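Local atomic coordinates of putative chorismate mutase (Yersinia pestis biovar Microtus str. 91001, PDB entry 2GBB), a protein that catalyses the Claisen rearrangement of chorismate to prephenate, as a secreted, all-helical chorismate mutase. Residues G4-A7 with P8-E12. Sequence-based numbering, arbitrary orientation. Where two conformers were deposited one is given.
Sequences GQTA and PLINE
Thr6 lays its methyl CG2 across the outer end of the Ile10 side chain, one helical turn on, with CG2 3.8 Å from Ile10 CD1. CG2 stands anti to the backbone N of Thr6 and beside the carbonyl carbon, which brings the methyl to the isoleucine. Thr6 O lies 3.8 Å from Ile10 CG1, beside the base of that side chain. Thr6 O accepts two bonds: a fairly straight one from Ile10 N at 3.2 Å (158° at the hydrogen), in the carbonyl plane, and a weak, bent one from Leu9 N. Next along, Asn11 N points almost straight at Ala7 O at 2.8 Å. This is the start of helix 7-14 in the helical bundle of a type II chorismate mutase, and these bonds open its first turn. Proline is tolerated in a helix's first turn, where backbone nitrogens need no hydrogen for an i to i-4 bond; Pro8 has none. Pro8 CD lies 3.5 Å from Gln5 O. Its closeness to Ala7 CB follows from the chain linkage. Leu9 CD1 also reaches Gln5 O, at 3.5 Å, so the carbonyl is flanked by two apolar groups. Leu9 also rests on Ile107 and Gln110 of helix 93-117, whereas Ala7 and Ile10 pack on Phe129 and Ile133. Glu114 accepts hydrogen bonds from the backbone N atoms of Gly4 and Gln5, tying the lead-in loop to helix 93-117.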
loop_
_atom_site.group_PDB
_atom_site.type_symbol
_atom_site.label_atom_id
_atom_site.label_comp_id
_atom_site.label_asym_id
_atom_site.label_seq_id
_atom_site.Cartn_x
_atom_site.Cartn_y
_atom_site.Cartn_z
ATOM N N GLY A 4 25.397 -9.974 17.361
ATOM C CA GLY A 4 24.695 -10.231 16.085
ATOM C C GLY A 4 23.335 -10.893 16.224
ATOM O O GLY A 4 22.856 -11.560 15.299
ATOM N N GLN A 5 22.688 -10.715 17.371
ATOM C CA GLN A 5 21.386 -11.342 17.587
ATOM C C GLN A 5 20.143 -10.406 17.545
ATOM O O GLN A 5 19.059 -10.808 17.941
ATOM C CB GLN A 5 21.408 -12.187 18.872
ATOM C CG GLN A 5 22.384 -13.402 18.871
ATOM C CD GLN A 5 22.460 -14.168 17.530
ATOM O OE1 GLN A 5 21.435 -14.549 16.917
ATOM N NE2 GLN A 5 23.688 -14.400 17.076
ATOM N N THR A 6 20.295 -9.179 17.032
ATOM C CA THR A 6 19.181 -8.220 17.006
ATOM C C THR A 6 18.255 -8.426 15.810
ATOM O O THR A 6 17.034 -8.443 15.957
ATOM C CB THR A 6 19.675 -6.741 17.048
ATOM O OG1 THR A 6 20.492 -6.554 18.206
ATOM C CG2 THR A 6 18.475 -5.772 17.158
ATOM N N ALA A 7 18.843 -8.583 14.628
ATOM C CA ALA A 7 18.069 -8.743 13.397
ATOM C C ALA A 7 16.962 -9.786 13.438
ATOM O O ALA A 7 15.890 -9.522 12.892
ATOM C CB ALA A 7 18.979 -8.995 12.219
ATOM N N PRO A 8 17.209 -10.986 14.035
ATOM C CA PRO A 8 16.152 -12.003 14.151
ATOM C C PRO A 8 14.911 -11.481 14.872
ATOM O O PRO A 8 13.765 -11.808 14.503
ATOM C CB PRO A 8 16.828 -13.115 14.965
ATOM C CG PRO A 8 18.320 -13.007 14.623
ATOM C CD PRO A 8 18.508 -11.485 14.546
ATOM N N LEU A 9 15.135 -10.641 15.866
ATOM C CA LEU A 9 14.046 -10.009 16.625
ATOM C C LEU A 9 13.298 -8.981 15.799
ATOM O O LEU A 9 12.070 -8.937 15.836
ATOM C CB LEU A 9 14.580 -9.400 17.936
ATOM C CG LEU A 9 15.358 -10.412 18.820
ATOM C CD1 LEU A 9 16.331 -9.760 19.799
ATOM C CD2 LEU A 9 14.384 -11.312 19.584
ATOM N N ILE A 10 14.030 -8.172 15.048
ATOM C CA ILE A 10 13.420 -7.171 14.190
ATOM C C ILE A 10 12.585 -7.853 13.097
ATOM O O ILE A 10 11.422 -7.491 12.834
ATOM C CB ILE A 10 14.527 -6.321 13.564
ATOM C CG1 ILE A 10 15.199 -5.441 14.651
ATOM C CG2 ILE A 10 14.003 -5.544 12.390
ATOM C CD1 ILE A 10 16.423 -4.634 14.141
ATOM N N ASN A 11 13.165 -8.902 12.509
ATOM C CA ASN A 11 12.407 -9.747 11.598
ATOM C C ASN A 11 11.095 -10.315 12.143
ATOM O O ASN A 11 10.072 -10.252 11.461
ATOM C CB ASN A 11 13.305 -10.866 11.031
ATOM C CG ASN A 11 12.583 -11.711 10.019
ATOM O OD1 ASN A 11 12.367 -11.277 8.900
ATOM N ND2 ASN A 11 12.154 -12.906 10.428
ATOM N N GLU A 12 11.126 -10.901 13.335
ATOM C CA GLU A 12 9.913 -11.427 13.992
ATOM C C GLU A 12 8.892 -10.336 14.303
ATOM O O GLU A 12 7.695 -10.571 14.164
ATOM C CB GLU A 12 10.275 -12.155 15.300
ATOM C CG GLU A 12 11.228 -13.383 15.181
ATOM C CD GLU A 12 12.057 -13.624 16.460
ATOM O OE1 GLU A 12 13.214 -14.137 16.385
ATOM O OE2 GLU A 12 11.553 -13.289 17.552
#